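Local coordinates for protein paenibacillus xanthan lyase (Paenibacillus, PDB 6F2P) that cleaves the polysaccharide xanthan as a lyase of polysaccharide lyase family 8, probably by beta-elimination, and carries several bound calcium ions, at residues 953-958 against 1012-1017; 904-909 against 1035-1040. All coordinates share one frame; numbering follows the deposited sequence.

Contact 1: residues 953-958 against 1012-1017; sequences TPNVPI and AGSTGA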
ATOM      1  N   THR A 953     -27.588 -27.331 -39.678  1.00 44.87           N
ATOM      2  CA  THR A 953     -26.811 -26.094 -39.589  1.00 46.36           C
ATOM      3  C   THR A 953     -25.998 -26.041 -38.294  1.00 49.05           C
ATOM      4  O   THR A 953     -26.536 -25.725 -37.233  1.00 51.58           O
ATOM      5  CB  THR A 953     -27.716 -24.841 -39.683  1.00 42.94           C
ATOM      6  OG1 THR A 953     -28.547 -24.929 -40.849  1.00 43.38           O
ATOM      7  CG2 THR A 953     -26.875 -23.568 -39.751  1.00 38.23           C
ATOM      8  N   PRO A 954     -24.694 -26.352 -38.377  1.00 54.41           N
ATOM      9  CA  PRO A 954     -23.816 -26.324 -37.201  1.00 50.22           C
ATOM     10  C   PRO A 954     -23.419 -24.907 -36.812  1.00 51.37           C
ATOM     11  O   PRO A 954     -23.452 -24.001 -37.646  1.00 50.72           O
ATOM     12  CB  PRO A 954     -22.574 -27.074 -37.681  1.00 41.55           C
ATOM     13  CG  PRO A 954     -22.529 -26.787 -39.136  1.00 51.66           C
ATOM     14  CD  PRO A 954     -23.969 -26.777 -39.589  1.00 51.41           C
ATOM     15  N   ASN A 955     -23.050 -24.730 -35.547  1.00 51.40           N
ATOM     16  CA  ASN A 955     -22.511 -23.467 -35.070  1.00 54.03           C
ATOM     17  C   ASN A 955     -20.988 -23.560 -35.037  1.00 50.16           C
ATOM     18  O   ASN A 955     -20.407 -24.150 -34.122  1.00 46.09           O
ATOM     19  CB  ASN A 955     -23.056 -23.144 -33.681  1.00 57.27           C
ATOM     20  CG  ASN A 955     -22.825 -21.700 -33.285  1.00 53.22           C
ATOM     21  OD1 ASN A 955     -21.983 -21.007 -33.863  1.00 56.50           O
ATOM     22  ND2 ASN A 955     -23.573 -21.239 -32.290  1.00 56.75           N
ATOM     23  N   VAL A 956     -20.347 -22.993 -36.051  1.00 49.57           N
ATOM     24  CA  VAL A 956     -18.901 -23.099 -36.184  1.00 48.76           C
ATOM     25  C   VAL A 956     -18.230 -22.120 -35.223  1.00 44.31           C
ATOM     26  O   VAL A 956     -18.447 -20.911 -35.309  1.00 45.37           O
ATOM     27  CB  VAL A 956     -18.455 -22.886 -37.656  1.00 42.64           C
ATOM     28  CG1 VAL A 956     -16.954 -22.945 -37.782  1.00 41.59           C
ATOM     29  CG2 VAL A 956     -19.081 -23.941 -38.541  1.00 36.37           C
ATOM     30  N   PRO A 957     -17.432 -22.650 -34.281  1.00 45.05           N
ATOM     31  CA  PRO A 957     -16.798 -21.843 -33.231  1.00 43.54           C
ATOM     32  C   PRO A 957     -15.772 -20.864 -33.792  1.00 45.40           C
ATOM     33  O   PRO A 957     -15.800 -19.673 -33.468  1.00 47.90           O
ATOM     34  CB  PRO A 957     -16.095 -22.896 -32.363  1.00 38.19           C
ATOM     35  CG  PRO A 957     -16.835 -24.166 -32.630  1.00 34.61           C
ATOM     36  CD  PRO A 957     -17.193 -24.089 -34.081  1.00 38.15           C
ATOM     37  N   ILE A 958     -14.878 -21.375 -34.631  1.00 41.32           N
ATOM     38  CA  ILE A 958     -13.783 -20.592 -35.190  1.00 49.22           C
ATOM     39  C   ILE A 958     -13.774 -20.755 -36.702  1.00 46.32           C
ATOM     40  O   ILE A 958     -13.900 -21.872 -37.205  1.00 46.62           O
ATOM     41  CB  ILE A 958     -12.408 -21.089 -34.666  1.00 44.79           C
ATOM     42  CG1 ILE A 958     -12.387 -21.166 -33.139  1.00 43.36           C
ATOM     43  CG2 ILE A 958     -11.279 -20.205 -35.177  1.00 44.28           C
ATOM     44  CD1 ILE A 958     -11.041 -21.577 -32.568  1.00 50.13           C
ATOM     45  N   ALA A1012     -16.951 -18.717 -38.954  1.00 46.65           N
ATOM     46  CA  ALA A1012     -17.568 -18.833 -37.646  1.00 49.98           C
ATOM     47  C   ALA A1012     -19.006 -18.333 -37.748  1.00 45.92           C
ATOM     48  O   ALA A1012     -19.271 -17.300 -38.363  1.00 51.24           O
ATOM     49  CB  ALA A1012     -16.785 -18.036 -36.616  1.00 47.77           C
ATOM     50  N   GLY A1013     -19.940 -19.082 -37.173  1.00 35.29           N
ATOM     51  CA  GLY A1013     -21.337 -18.706 -37.245  1.00 44.61           C
ATOM     52  C   GLY A1013     -22.215 -19.810 -37.797  1.00 50.66           C
ATOM     53  O   GLY A1013     -21.881 -20.992 -37.677  1.00 45.51           O
ATOM     54  N   SER A1014     -23.338 -19.425 -38.401  1.00 48.50           N
ATOM     55  CA  SER A1014     -24.297 -20.393 -38.939  1.00 51.95           C
ATOM     56  C   SER A1014     -24.645 -20.153 -40.412  1.00 53.27           C
ATOM     57  O   SER A1014     -25.783 -20.389 -40.835  1.00 56.17           O
ATOM     58  CB  SER A1014     -25.575 -20.409 -38.095  1.00 49.89           C
ATOM     59  OG  SER A1014     -25.328 -20.917 -36.796  1.00 56.92           O
ATOM     60  N   THR A1015     -23.662 -19.691 -41.182  1.00 48.51           N
ATOM     61  CA  THR A1015     -23.840 -19.437 -42.611  1.00 43.29           C
ATOM     62  C   THR A1015     -23.514 -20.673 -43.444  1.00 44.30           C
ATOM     63  O   THR A1015     -23.504 -20.626 -44.673  1.00 45.43           O
ATOM     64  CB  THR A1015     -22.951 -18.290 -43.084  1.00 39.02           C
ATOM     65  OG1 THR A1015     -21.776 -18.237 -42.261  1.00 46.98           O
ATOM     66  CG2 THR A1015     -23.701 -16.968 -42.993  1.00 35.73           C
ATOM     67  N   GLY A1016     -23.234 -21.775 -42.763  1.00 34.55           N
ATOM     68  CA  GLY A1016     -22.939 -23.017 -43.437  1.00 38.67           C
ATOM     69  C   GLY A1016     -24.006 -24.042 -43.129  1.00 47.74           C
ATOM     70  O   GLY A1016     -24.572 -24.042 -42.037  1.00 51.37           O
ATOM     71  N   ALA A1017     -24.288 -24.913 -44.093  1.00 42.12           N
ATOM     72  CA  ALA A1017     -25.318 -25.924 -43.911  1.00 37.10           C
ATOM     73  C   ALA A1017     -24.958 -27.227 -44.605  1.00 41.01           C
ATOM     74  O   ALA A1017     -24.163 -27.257 -45.545  1.00 41.59           O
ATOM     75  CB  ALA A1017     -26.654 -25.414 -44.408  1.00 32.17           C
TER
HETATM   76  O   HOH W   1     -22.390 -22.985 -40.337  1.00 37.93           O

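Contact 2: residues 904-909 against 1035-1040; sequences DTTVIV and KLVKVP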
ATOM      1  N   ASP A 904     -12.967 -27.899 -28.205  1.00 33.15           N
ATOM      2  CA  ASP A 904     -13.516 -26.561 -28.417  1.00 35.68           C
ATOM      3  C   ASP A 904     -14.210 -26.403 -29.759  1.00 43.30           C
ATOM      4  O   ASP A 904     -15.197 -25.673 -29.871  1.00 46.28           O
ATOM      5  CB  ASP A 904     -12.410 -25.501 -28.342  1.00 45.80           C
ATOM      6  CG  ASP A 904     -11.653 -25.526 -27.026  1.00 45.96           C
ATOM      7  OD1 ASP A 904     -12.307 -25.622 -25.960  1.00 36.22           O
ATOM      8  OD2 ASP A 904     -10.400 -25.445 -27.075  1.00 34.77           O
ATOM      9  N   THR A 905     -13.683 -27.073 -30.781  1.00 41.40           N
ATOM     10  CA  THR A 905     -14.055 -26.761 -32.162  1.00 40.61           C
ATOM     11  C   THR A 905     -14.960 -27.787 -32.847  1.00 36.67           C
ATOM     12  O   THR A 905     -15.815 -27.413 -33.641  1.00 38.54           O
ATOM     13  CB  THR A 905     -12.811 -26.469 -33.041  1.00 38.05           C
ATOM     14  OG1 THR A 905     -11.814 -27.476 -32.828  1.00 38.08           O
ATOM     15  CG2 THR A 905     -12.222 -25.114 -32.692  1.00 35.79           C
ATOM     16  N   THR A 906     -14.778 -29.068 -32.540  1.00 34.93           N
ATOM     17  CA  THR A 906     -15.619 -30.116 -33.112  1.00 36.32           C
ATOM     18  C   THR A 906     -17.107 -29.881 -32.811  1.00 37.94           C
ATOM     19  O   THR A 906     -17.479 -29.602 -31.673  1.00 43.41           O
ATOM     20  CB  THR A 906     -15.193 -31.516 -32.614  1.00 34.31           C
ATOM     21  OG1 THR A 906     -13.844 -31.784 -33.024  1.00 28.04           O
ATOM     22  CG2 THR A 906     -16.116 -32.594 -33.185  1.00 43.50           C
ATOM     23  N   VAL A 907     -17.947 -29.965 -33.841  1.00 37.72           N
ATOM     24  CA  VAL A 907     -19.386 -29.765 -33.679  1.00 37.92           C
ATOM     25  C   VAL A 907     -20.179 -30.969 -34.190  1.00 35.66           C
ATOM     26  O   VAL A 907     -19.904 -31.472 -35.275  1.00 38.10           O
ATOM     27  CB  VAL A 907     -19.871 -28.510 -34.424  1.00 30.18           C
ATOM     28  CG1 VAL A 907     -21.365 -28.326 -34.217  1.00 34.70           C
ATOM     29  CG2 VAL A 907     -19.110 -27.277 -33.953  1.00 25.36           C
ATOM     30  N   ILE A 908     -21.145 -31.441 -33.404  1.00 33.83           N
ATOM     31  CA  ILE A 908     -22.022 -32.531 -33.835  1.00 37.95           C
ATOM     32  C   ILE A 908     -23.481 -32.087 -33.871  1.00 38.78           C
ATOM     33  O   ILE A 908     -23.969 -31.451 -32.938  1.00 40.12           O
ATOM     34  CB  ILE A 908     -21.918 -33.763 -32.916  1.00 38.08           C
ATOM     35  CG1 ILE A 908     -20.491 -34.310 -32.908  1.00 36.20           C
ATOM     36  CG2 ILE A 908     -22.913 -34.847 -33.351  1.00 28.52           C
ATOM     37  CD1 ILE A 908     -20.317 -35.577 -32.075  1.00 32.37           C
ATOM     38  N   VAL A 909     -24.176 -32.411 -34.956  1.00 41.37           N
ATOM     39  CA  VAL A 909     -25.600 -32.114 -35.048  1.00 44.53           C
ATOM     40  C   VAL A 909     -26.400 -33.387 -35.283  1.00 43.15           C
ATOM     41  O   VAL A 909     -26.181 -34.082 -36.271  1.00 44.22           O
ATOM     42  CB  VAL A 909     -25.900 -31.097 -36.154  1.00 34.01           C
ATOM     43  CG1 VAL A 909     -27.331 -30.630 -36.048  1.00 36.23           C
ATOM     44  CG2 VAL A 909     -24.958 -29.911 -36.046  1.00 33.35           C
ATOM     45  N   LYS A1035     -20.846 -34.193 -38.433  1.00 42.64           N
ATOM     46  CA  LYS A1035     -19.799 -33.744 -37.515  1.00 41.91           C
ATOM     47  C   LYS A1035     -18.689 -32.998 -38.240  1.00 37.21           C
ATOM     48  O   LYS A1035     -18.047 -33.534 -39.141  1.00 40.01           O
ATOM     49  CB  LYS A1035     -19.203 -34.911 -36.719  1.00 44.03           C
ATOM     50  CG  LYS A1035     -18.151 -34.477 -35.711  1.00 44.21           C
ATOM     51  CD  LYS A1035     -17.775 -35.587 -34.734  1.00 46.74           C
ATOM     52  CE  LYS A1035     -16.981 -36.698 -35.395  1.00 50.57           C
ATOM     53  NZ  LYS A1035     -16.369 -37.620 -34.386  1.00 46.44           N
ATOM     54  N   LEU A1036     -18.472 -31.753 -37.844  1.00 35.65           N
ATOM     55  CA  LEU A1036     -17.374 -30.971 -38.386  1.00 36.08           C
ATOM     56  C   LEU A1036     -16.172 -31.106 -37.457  1.00 39.07           C
ATOM     57  O   LEU A1036     -16.281 -30.919 -36.242  1.00 39.33           O
ATOM     58  CB  LEU A1036     -17.775 -29.499 -38.548  1.00 32.28           C
ATOM     59  CG  LEU A1036     -18.510 -29.082 -39.831  1.00 33.54           C
ATOM     60  CD1 LEU A1036     -19.755 -29.912 -40.057  1.00 30.92           C
ATOM     61  CD2 LEU A1036     -18.864 -27.603 -39.793  1.00 25.72           C
ATOM     62  N   VAL A1037     -15.028 -31.460 -38.026  1.00 32.12           N
ATOM     63  CA  VAL A1037     -13.810 -31.561 -37.246  1.00 34.31           C
ATOM     64  C   VAL A1037     -12.764 -30.625 -37.821  1.00 37.35           C
ATOM     65  O   VAL A1037     -12.416 -30.719 -38.997  1.00 39.80           O
ATOM     66  CB  VAL A1037     -13.256 -32.982 -37.250  1.00 34.97           C
ATOM     67  CG1 VAL A1037     -12.089 -33.079 -36.270  1.00 32.95           C
ATOM     68  CG2 VAL A1037     -14.354 -33.977 -36.897  1.00 31.91           C
ATOM     69  N   LYS A1038     -12.263 -29.718 -36.991  1.00 37.58           N
ATOM     70  CA  LYS A1038     -11.314 -28.720 -37.460  1.00 37.21           C
ATOM     71  C   LYS A1038      -9.961 -29.333 -37.848  1.00 36.14           C
ATOM     72  O   LYS A1038      -9.466 -30.247 -37.194  1.00 35.14           O
ATOM     73  CB  LYS A1038     -11.147 -27.598 -36.428  1.00 32.05           C
ATOM     74  CG  LYS A1038     -10.384 -26.399 -36.967  1.00 38.82           C
ATOM     75  CD  LYS A1038     -10.698 -25.111 -36.226  1.00 31.92           C
ATOM     76  CE  LYS A1038      -9.855 -23.975 -36.781  1.00 35.48           C
ATOM     77  NZ  LYS A1038      -8.401 -24.308 -36.670  1.00 40.99           N
ATOM     78  N   VAL A1039      -9.392 -28.836 -38.942  1.00 43.44           N
ATOM     79  CA  VAL A1039      -8.059 -29.242 -39.383  1.00 44.23           C
ATOM     80  C   VAL A1039      -7.217 -28.012 -39.731  1.00 43.50           C
ATOM     81  O   VAL A1039      -7.706 -27.073 -40.363  1.00 42.31           O
ATOM     82  CB  VAL A1039      -8.097 -30.209 -40.605  1.00 39.51           C
ATOM     83  CG1 VAL A1039      -8.573 -31.585 -40.193  1.00 34.47           C
ATOM     84  CG2 VAL A1039      -8.979 -29.661 -41.704  1.00 35.84           C
ATOM     85  N   PRO A1040      -5.952 -27.996 -39.287  1.00 52.94           N
ATOM     86  CA  PRO A1040      -5.369 -28.966 -38.349  1.00 56.55           C
ATOM     87  C   PRO A1040      -5.796 -28.743 -36.891  1.00 58.24           C
ATOM     88  O   PRO A1040      -5.462 -29.548 -36.019  1.00 54.48           O
ATOM     89  CB  PRO A1040      -3.865 -28.724 -38.494  1.00 53.56           C
ATOM     90  CG  PRO A1040      -3.751 -27.325 -38.983  1.00 51.70           C
ATOM     91  CD  PRO A1040      -4.922 -27.133 -39.891  1.00 49.99           C
ATOM     92  OXT PRO A1040      -6.478 -27.771 -36.545  1.00 53.22           O
TER
HETATM   93  O   HOH W   2     -12.311 -29.835 -34.251  1.00 32.15           O

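Contact 1: residues 953-958 against 1012-1017
Ala1012 meets the 953-958 loop at Val956 through CA and CB: CA lies 3.2 Å from Val956 O in a CA-H...O contact, and CB rests near that oxygen and the carbonyl oxygen of Pro957. Val956 O also takes the amide of the next residue, Gly1013 N, at 3.0 Å; this N-H approaches in the carbonyl plane, on a lone pair, with 150° at the hydrogen. Gly1013 returns the bond, its O accepting from Val956 N at 3.0 Å and 162°. The reciprocal pair makes Val956 and Gly1013 an antiparallel hydrogen-bonded pair, a single bridge between two loops. Any side chain at Gly1013 would collide with the carbonyl oxygen of Ala1012, a backbone shape that suits a residue without CB. These loops belong to the Golvesin C-terminal domain: 953-958 joins strand 949-952 to strand 960-967, while the loop holding Ala1012 to Gly1016 leads from strand 1003-1010 to strand 1017-1021. From Ser1014, CB touches Thr953 CG2 at 3.8 Å. That methyl stands opposite the Thr953 amide nitrogen, with OG1 (chi1 -52°) beside the nitrogen instead, and the same torsion also holds CG2 3.3 Å from Gly1016 O. A water-mediated link comes from Gly1016 N, which donates to a water at 2.8 Å; the water lies 3.1 Å from Pro954 O and probably donates to it, though other acceptors compete for its protons. Ala1017 closes the segment with CB beside Thr953 OG1, at 4.1 Å, while its backbone bonds to Thr983.

Contact 2: residues 904-909 against 1035-1040
Lys1035 sends CG opposite its backbone nitrogen (chi1 -178°), and with an extended chi2 this lays CD alongside Ile908 CG1 at 3.5 Å, the two side chains pointing the same way; a bend at chi3 then turns CE and NZ. In Thr906, chi1 of -62° sets OG1 beside the backbone nitrogen and turns CG2 across Lys1035 CG at 3.8 Å. Val907 and Leu1036 form an antiparallel hydrogen-bonded pair: Val907 N reaches Leu1036 O at 3.1 Å, and Leu1036 N reaches Val907 O at 3.0 Å. Axes of strands 907-909 and 1035-1039 run 4.9 Å apart at 174°, so the first strand of this beta-sandwich-like domain pairs with its last. Where helix 902-905 gives way to Thr906, a water carries the pairing on: Thr905 OG1 and Thr906 OG1 each lie 2.8 Å from it, and Lys1038 N donates to it at 2.7 Å. With a valine at Thr906, the water would probably lose one of its three partners and be held less firmly at Lys1038 N. The Lys1035 ammonium makes a cation-pi contact with Trp1002 and a hydrogen bond to a methylpentanediol, probably from the crystallisation liquor, which suggests a split between nonpolar stem and polar end.

Contact 2 pairs the two ends of the domain, and both segments of contact 1 fall between them in sequence; the centres of the two contacts lie about 10 Å apart in the same Golvesin C-terminal domain. They touch directly: Asn955 O lies 3.4 Å from Val907 CG2, and Pro957 CG lies 3.5 Å from Asp904 O. Pro954 and Val956 of contact 1 also pack on Leu1036, so the residue paired with Val907 in contact 2 is covered by the 953-958 loop. Tyr962 of strand 960-967 touches side chains of both contacts. The Ile908 side chain is about 8 Å from a bound calcium ion. Both centres are about 49 Å from the centre of the chain.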